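Local coordinates for protein (sliding clamp) (Enterobacteria phage RB69, PDB 1B77) that probably encircles DNA as a trimeric ring and tethers the phage DNA polymerase to it, making replication processive, at residues A[8-20]-A[29-42]. Sequence-based numbering, arbitrary orientation.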
ATOM      1  N   ILE A   8      -7.170   3.170  23.204  1.00 29.44           N
ATOM      2  CA  ILE A   8      -7.497   2.640  21.888  1.00 28.25           C
ATOM      3  C   ILE A   8      -6.310   1.935  21.251  1.00 27.47           C
ATOM      4  O   ILE A   8      -6.466   0.886  20.621  1.00 26.92           O
ATOM      5  CB  ILE A   8      -7.985   3.768  20.938  1.00 28.27           C
ATOM      6  CG1 ILE A   8      -9.338   4.309  21.430  1.00 28.63           C
ATOM      7  CG2 ILE A   8      -8.096   3.237  19.508  1.00 27.98           C
ATOM      8  CD1 ILE A   8      -9.886   5.491  20.623  1.00 27.62           C
ATOM      9  N   ALA A   9      -5.123   2.510  21.411  1.00 26.58           N
ATOM     10  CA  ALA A   9      -3.923   1.913  20.840  1.00 25.96           C
ATOM     11  C   ALA A   9      -3.617   0.569  21.497  1.00 25.55           C
ATOM     12  O   ALA A   9      -3.182  -0.365  20.828  1.00 25.34           O
ATOM     13  CB  ALA A   9      -2.727   2.863  20.989  1.00 26.11           C
ATOM     14  N   ILE A  10      -3.846   0.459  22.802  1.00 24.83           N
ATOM     15  CA  ILE A  10      -3.575  -0.806  23.464  1.00 24.58           C
ATOM     16  C   ILE A  10      -4.635  -1.828  23.079  1.00 24.16           C
ATOM     17  O   ILE A  10      -4.331  -3.015  22.920  1.00 23.92           O
ATOM     18  CB  ILE A  10      -3.519  -0.651  24.995  1.00 24.93           C
ATOM     19  CG1 ILE A  10      -2.366   0.289  25.370  1.00 25.57           C
ATOM     20  CG2 ILE A  10      -3.293  -2.017  25.640  1.00 24.74           C
ATOM     21  CD1 ILE A  10      -2.257   0.631  26.870  1.00 25.97           C
ATOM     22  N   LEU A  11      -5.873  -1.371  22.916  1.00 23.10           N
ATOM     23  CA  LEU A  11      -6.952  -2.271  22.521  1.00 22.68           C
ATOM     24  C   LEU A  11      -6.700  -2.827  21.124  1.00 22.47           C
ATOM     25  O   LEU A  11      -7.115  -3.943  20.802  1.00 22.42           O
ATOM     26  CB  LEU A  11      -8.300  -1.541  22.556  1.00 22.48           C
ATOM     27  CG  LEU A  11      -8.905  -1.433  23.953  1.00 22.13           C
ATOM     28  CD1 LEU A  11     -10.119  -0.520  23.935  1.00 22.01           C
ATOM     29  CD2 LEU A  11      -9.268  -2.847  24.441  1.00 21.89           C
ATOM     30  N   LYS A  12      -6.020  -2.041  20.297  1.00 22.39           N
ATOM     31  CA  LYS A  12      -5.706  -2.466  18.944  1.00 22.76           C
ATOM     32  C   LYS A  12      -4.657  -3.587  18.997  1.00 22.42           C
ATOM     33  O   LYS A  12      -4.690  -4.505  18.179  1.00 21.92           O
ATOM     34  CB  LYS A  12      -5.199  -1.284  18.111  1.00 23.86           C
ATOM     35  CG  LYS A  12      -5.458  -1.443  16.614  1.00 25.63           C
ATOM     36  CD  LYS A  12      -5.011  -0.231  15.797  1.00 26.92           C
ATOM     37  CE  LYS A  12      -5.373  -0.406  14.305  1.00 28.03           C
ATOM     38  NZ  LYS A  12      -6.863  -0.431  14.039  1.00 29.03           N
ATOM     39  N   ASN A  13      -3.737  -3.525  19.959  1.00 21.73           N
ATOM     40  CA  ASN A  13      -2.735  -4.586  20.092  1.00 21.77           C
ATOM     41  C   ASN A  13      -3.448  -5.858  20.557  1.00 21.78           C
ATOM     42  O   ASN A  13      -3.130  -6.953  20.104  1.00 22.01           O
ATOM     43  CB  ASN A  13      -1.647  -4.191  21.100  1.00 21.54           C
ATOM     44  CG  ASN A  13      -0.703  -5.351  21.440  1.00 21.59           C
ATOM     45  OD1 ASN A  13      -0.755  -5.902  22.542  1.00 21.19           O
ATOM     46  ND2 ASN A  13       0.159  -5.720  20.496  1.00 20.56           N
ATOM     47  N   PHE A  14      -4.422  -5.699  21.450  1.00 21.51           N
ATOM     48  CA  PHE A  14      -5.204  -6.829  21.960  1.00 21.51           C
ATOM     49  C   PHE A  14      -5.997  -7.525  20.838  1.00 21.21           C
ATOM     50  O   PHE A  14      -6.054  -8.758  20.784  1.00 21.24           O
ATOM     51  CB  PHE A  14      -6.166  -6.353  23.065  1.00 21.60           C
ATOM     52  CG  PHE A  14      -5.515  -6.158  24.421  1.00 21.90           C
ATOM     53  CD1 PHE A  14      -4.181  -5.775  24.535  1.00 21.71           C
ATOM     54  CD2 PHE A  14      -6.261  -6.332  25.591  1.00 22.15           C
ATOM     55  CE1 PHE A  14      -3.598  -5.565  25.798  1.00 21.75           C
ATOM     56  CE2 PHE A  14      -5.690  -6.125  26.852  1.00 22.24           C
ATOM     57  CZ  PHE A  14      -4.354  -5.741  26.955  1.00 22.18           C
ATOM     58  N   ALA A  15      -6.595  -6.744  19.938  1.00 20.65           N
ATOM     59  CA  ALA A  15      -7.372  -7.313  18.836  1.00 20.57           C
ATOM     60  C   ALA A  15      -6.524  -8.212  17.938  1.00 21.10           C
ATOM     61  O   ALA A  15      -7.055  -9.077  17.239  1.00 21.14           O
ATOM     62  CB  ALA A  15      -8.004  -6.204  17.998  1.00 20.42           C
ATOM     63  N   SER A  16      -5.210  -8.008  17.942  1.00 21.11           N
ATOM     64  CA  SER A  16      -4.347  -8.843  17.127  1.00 21.57           C
ATOM     65  C   SER A  16      -4.126 -10.174  17.859  1.00 21.36           C
ATOM     66  O   SER A  16      -3.676 -11.154  17.268  1.00 21.38           O
ATOM     67  CB  SER A  16      -3.009  -8.150  16.874  1.00 22.24           C
ATOM     68  OG  SER A  16      -2.223  -8.141  18.050  1.00 23.62           O
ATOM     69  N   ILE A  17      -4.438 -10.201  19.152  1.00 21.21           N
ATOM     70  CA  ILE A  17      -4.290 -11.429  19.929  1.00 20.82           C
ATOM     71  C   ILE A  17      -5.580 -12.246  19.857  1.00 20.67           C
ATOM     72  O   ILE A  17      -5.543 -13.469  19.753  1.00 20.57           O
ATOM     73  CB  ILE A  17      -3.968 -11.134  21.406  1.00 20.91           C
ATOM     74  CG1 ILE A  17      -2.609 -10.439  21.504  1.00 21.03           C
ATOM     75  CG2 ILE A  17      -3.966 -12.446  22.207  1.00 20.65           C
ATOM     76  CD1 ILE A  17      -2.179 -10.099  22.900  1.00 20.59           C
ATOM     77  N   ASN A  18      -6.711 -11.552  19.919  1.00 20.55           N
ATOM     78  CA  ASN A  18      -8.044 -12.160  19.853  1.00 20.97           C
ATOM     79  C   ASN A  18      -8.904 -11.076  19.190  1.00 21.07           C
ATOM     80  O   ASN A  18      -8.984  -9.953  19.688  1.00 21.11           O
ATOM     81  CB  ASN A  18      -8.575 -12.456  21.272  1.00 20.68           C
ATOM     82  CG  ASN A  18      -9.879 -13.267  21.271  1.00 20.98           C
ATOM     83  OD1 ASN A  18     -10.718 -13.128  20.382  1.00 20.67           O
ATOM     84  ND2 ASN A  18     -10.053 -14.104  22.290  1.00 21.17           N
ATOM     85  N   SER A  19      -9.534 -11.403  18.067  1.00 21.48           N
ATOM     86  CA  SER A  19     -10.355 -10.431  17.350  1.00 21.59           C
ATOM     87  C   SER A  19     -11.546  -9.922  18.161  1.00 21.61           C
ATOM     88  O   SER A  19     -12.152  -8.899  17.816  1.00 22.28           O
ATOM     89  CB  SER A  19     -10.844 -11.036  16.029  1.00 21.55           C
ATOM     90  OG  SER A  19     -11.529 -12.258  16.258  1.00 22.18           O
ATOM     91  N   GLY A  20     -11.889 -10.629  19.231  1.00 21.25           N
ATOM     92  CA  GLY A  20     -13.006 -10.206  20.053  1.00 20.96           C
ATOM     93  C   GLY A  20     -12.559  -9.949  21.474  1.00 20.94           C
ATOM     94  O   GLY A  20     -11.426 -10.260  21.832  1.00 21.25           O
ATOM     95  N   ILE A  29      -8.235  -3.919  31.503  1.00 25.52           N
ATOM     96  CA  ILE A  29      -8.587  -4.697  30.328  1.00 25.26           C
ATOM     97  C   ILE A  29      -7.662  -5.902  30.188  1.00 25.48           C
ATOM     98  O   ILE A  29      -6.493  -5.867  30.598  1.00 25.41           O
ATOM     99  CB  ILE A  29      -8.501  -3.853  29.040  1.00 24.72           C
ATOM    100  CG1 ILE A  29      -7.106  -3.251  28.905  1.00 24.37           C
ATOM    101  CG2 ILE A  29      -9.561  -2.761  29.061  1.00 24.71           C
ATOM    102  CD1 ILE A  29      -6.866  -2.546  27.597  1.00 23.86           C
ATOM    103  N   MET A  30      -8.198  -6.976  29.628  1.00 25.54           N
ATOM    104  CA  MET A  30      -7.424  -8.181  29.408  1.00 25.83           C
ATOM    105  C   MET A  30      -8.042  -9.004  28.285  1.00 25.98           C
ATOM    106  O   MET A  30      -9.217  -8.848  27.947  1.00 25.29           O
ATOM    107  CB  MET A  30      -7.345  -9.024  30.683  1.00 26.12           C
ATOM    108  CG  MET A  30      -8.683  -9.536  31.202  1.00 26.61           C
ATOM    109  SD  MET A  30      -8.474 -10.642  32.629  1.00 27.44           S
ATOM    110  CE  MET A  30     -10.171 -10.801  33.199  1.00 26.92           C
ATOM    111  N   THR A  31      -7.236  -9.882  27.710  1.00 26.09           N
ATOM    112  CA  THR A  31      -7.703 -10.735  26.640  1.00 26.43           C
ATOM    113  C   THR A  31      -6.815 -11.965  26.596  1.00 26.63           C
ATOM    114  O   THR A  31      -5.731 -11.993  27.190  1.00 26.37           O
ATOM    115  CB  THR A  31      -7.630 -10.014  25.274  1.00 26.76           C
ATOM    116  OG1 THR A  31      -8.259 -10.825  24.271  1.00 26.87           O
ATOM    117  CG2 THR A  31      -6.178  -9.762  24.878  1.00 25.99           C
ATOM    118  N   ARG A  32      -7.284 -12.988  25.901  1.00 26.53           N
ATOM    119  CA  ARG A  32      -6.517 -14.209  25.761  1.00 26.73           C
ATOM    120  C   ARG A  32      -6.855 -14.819  24.409  1.00 25.93           C
ATOM    121  O   ARG A  32      -8.009 -14.783  23.981  1.00 25.72           O
ATOM    122  CB  ARG A  32      -6.847 -15.179  26.898  1.00 27.98           C
ATOM    123  CG  ARG A  32      -6.187 -16.536  26.747  1.00 29.93           C
ATOM    124  CD  ARG A  32      -6.214 -17.343  28.044  1.00 32.11           C
ATOM    125  NE  ARG A  32      -5.683 -18.684  27.823  1.00 34.28           N
ATOM    126  CZ  ARG A  32      -5.432 -19.572  28.783  1.00 35.66           C
ATOM    127  NH1 ARG A  32      -5.663 -19.269  30.057  1.00 36.44           N
ATOM    128  NH2 ARG A  32      -4.951 -20.768  28.466  1.00 35.73           N
ATOM    129  N   ALA A  33      -5.845 -15.365  23.738  1.00 25.01           N
ATOM    130  CA  ALA A  33      -6.032 -15.968  22.427  1.00 24.56           C
ATOM    131  C   ALA A  33      -6.967 -17.177  22.481  1.00 24.62           C
ATOM    132  O   ALA A  33      -7.079 -17.855  23.505  1.00 24.50           O
ATOM    133  CB  ALA A  33      -4.683 -16.377  21.848  1.00 24.28           C
ATOM    134  N   VAL A  34      -7.646 -17.426  21.370  1.00 24.61           N
ATOM    135  CA  VAL A  34      -8.551 -18.554  21.275  1.00 24.52           C
ATOM    136  C   VAL A  34      -7.803 -19.844  21.588  1.00 24.61           C
ATOM    137  O   VAL A  34      -8.337 -20.723  22.252  1.00 24.52           O
ATOM    138  CB  VAL A  34      -9.165 -18.651  19.857  1.00 24.50           C
ATOM    139  CG1 VAL A  34      -9.977 -19.943  19.714  1.00 23.77           C
ATOM    140  CG2 VAL A  34     -10.062 -17.439  19.609  1.00 24.66           C
ATOM    141  N   ASN A  35      -6.560 -19.948  21.120  1.00 25.03           N
ATOM    142  CA  ASN A  35      -5.753 -21.148  21.346  1.00 25.29           C
ATOM    143  C   ASN A  35      -5.034 -21.127  22.695  1.00 26.13           C
ATOM    144  O   ASN A  35      -4.230 -22.011  22.993  1.00 26.11           O
ATOM    145  CB  ASN A  35      -4.726 -21.329  20.230  1.00 24.84           C
ATOM    146  CG  ASN A  35      -3.712 -20.199  20.186  1.00 24.50           C
ATOM    147  OD1 ASN A  35      -3.491 -19.515  21.179  1.00 24.13           O
ATOM    148  ND2 ASN A  35      -3.068 -20.022  19.040  1.00 24.70           N
ATOM    149  N   GLY A  36      -5.327 -20.111  23.503  1.00 26.86           N
ATOM    150  CA  GLY A  36      -4.740 -20.004  24.829  1.00 27.48           C
ATOM    151  C   GLY A  36      -3.249 -19.768  24.977  1.00 28.14           C
ATOM    152  O   GLY A  36      -2.745 -19.753  26.102  1.00 28.51           O
ATOM    153  N   THR A  37      -2.535 -19.568  23.874  1.00 28.76           N
ATOM    154  CA  THR A  37      -1.093 -19.348  23.928  1.00 29.49           C
ATOM    155  C   THR A  37      -0.644 -17.969  24.430  1.00 29.72           C
ATOM    156  O   THR A  37       0.384 -17.853  25.102  1.00 30.54           O
ATOM    157  CB  THR A  37      -0.458 -19.557  22.554  1.00 29.72           C
ATOM    158  OG1 THR A  37      -0.966 -18.569  21.644  1.00 30.83           O
ATOM    159  CG2 THR A  37      -0.781 -20.937  22.033  1.00 29.80           C
ATOM    160  N   THR A  38      -1.406 -16.929  24.108  1.00 29.45           N
ATOM    161  CA  THR A  38      -1.040 -15.576  24.515  1.00 28.85           C
ATOM    162  C   THR A  38      -2.079 -14.837  25.360  1.00 28.03           C
ATOM    163  O   THR A  38      -3.259 -14.796  25.018  1.00 27.97           O
ATOM    164  CB  THR A  38      -0.711 -14.715  23.266  1.00 29.12           C
ATOM    165  OG1 THR A  38       0.451 -15.243  22.612  1.00 29.48           O
ATOM    166  CG2 THR A  38      -0.437 -13.268  23.660  1.00 29.34           C
ATOM    167  N   TYR A  39      -1.624 -14.245  26.461  1.00 27.11           N
ATOM    168  CA  TYR A  39      -2.489 -13.475  27.361  1.00 26.64           C
ATOM    169  C   TYR A  39      -1.973 -12.036  27.453  1.00 26.48           C
ATOM    170  O   TYR A  39      -0.767 -11.803  27.411  1.00 26.64           O
ATOM    171  CB  TYR A  39      -2.479 -14.092  28.765  1.00 26.27           C
ATOM    172  CG  TYR A  39      -3.135 -13.244  29.854  1.00 25.64           C
ATOM    173  CD1 TYR A  39      -4.511 -13.305  30.090  1.00 25.76           C
ATOM    174  CD2 TYR A  39      -2.367 -12.405  30.664  1.00 25.36           C
ATOM    175  CE1 TYR A  39      -5.105 -12.548  31.111  1.00 25.75           C
ATOM    176  CE2 TYR A  39      -2.946 -11.645  31.685  1.00 25.38           C
ATOM    177  CZ  TYR A  39      -4.312 -11.723  31.905  1.00 25.81           C
ATOM    178  OH  TYR A  39      -4.888 -10.984  32.916  1.00 25.93           O
ATOM    179  N   ALA A  40      -2.883 -11.077  27.588  1.00 26.04           N
ATOM    180  CA  ALA A  40      -2.501  -9.677  27.710  1.00 25.99           C
ATOM    181  C   ALA A  40      -3.421  -8.945  28.678  1.00 26.33           C
ATOM    182  O   ALA A  40      -4.622  -9.234  28.759  1.00 25.78           O
ATOM    183  CB  ALA A  40      -2.527  -8.989  26.346  1.00 25.80           C
ATOM    184  N   GLU A  41      -2.848  -7.993  29.408  1.00 26.62           N
ATOM    185  CA  GLU A  41      -3.606  -7.207  30.366  1.00 27.33           C
ATOM    186  C   GLU A  41      -2.959  -5.846  30.546  1.00 27.70           C
ATOM    187  O   GLU A  41      -1.756  -5.676  30.328  1.00 27.14           O
ATOM    188  CB  GLU A  41      -3.677  -7.915  31.721  1.00 27.69           C
ATOM    189  CG  GLU A  41      -2.322  -8.129  32.389  1.00 28.46           C
ATOM    190  CD  GLU A  41      -2.451  -8.523  33.856  1.00 28.45           C
ATOM    191  OE1 GLU A  41      -3.251  -9.423  34.179  1.00 27.83           O
ATOM    192  OE2 GLU A  41      -1.741  -7.927  34.688  1.00 29.92           O
ATOM    193  N   ALA A  42      -3.764  -4.879  30.963  1.00 28.21           N
ATOM    194  CA  ALA A  42      -3.255  -3.536  31.162  1.00 29.05           C
ATOM    195  C   ALA A  42      -4.202  -2.659  31.952  1.00 29.62           C
ATOM    196  O   ALA A  42      -5.422  -2.813  31.873  1.00 29.61           O
ATOM    197  CB  ALA A  42      -2.975  -2.891  29.807  1.00 29.00           C
TER
HETATM  198  O   HOH W   1      -7.150 -15.666  19.215  1.00 20.76           O
HETATM  199  O   HOH W   2      -8.651  -9.011  22.249  1.00 20.39           O
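Asn-18 ND2 donates to Arg-32 O over 2.7 Å, nearly straight at 163°, with the acceptor close to the plane of the amide. The bond fastens the turn after helix 5-15 to the end of strand 28-32, where the antiparallel hairpin 28-44 turns; helix laid on sheet is the architecture of the DNA-clamp fold, in which helices line the hole of the ring and sheets form its outer layer. CG of Asn-18 stands anti to its own N (chi1 -172°), which carries the amide across to the strand, while OD1 accepts from Gly-20 N in an Asx turn. The amide is thus held at both ends and its rotation fixed. One water lies 2.7 Å from both Asn-18 O and Thr-31 OG1, and a second joins Ile-17 O to Val-34 N.

The apolar part is led by Phe-14, whose ring lies against both strands. Ala-40 CB sits over one face, 3.9 Å from the ring centroid, a CH-pi contact; Phe-14 CD2 meets Thr-31 CG2 obliquely at 3.5 Å, and Phe-14 CE2 comes to 3.8 Å from Ile-29 CG1. Toward the N-terminal end of the helix, Ile-10 CG2 and Leu-11 CD2 both touch Ile-29 CD1. Helix segment 8-15 runs nearly parallel to strand 29-32, 13° between their axes. Tyr-216 of the next strand adjoins both Ile-17 and Ala-40, and Leu-61 of helix 57-64 packs on Leu-11. Ile-17, extended, reaches between Thr-38 and Ala-40, its CD1 3.7 Å from Thr-38 CG2 and 3.6 Å from Ala-40 CB.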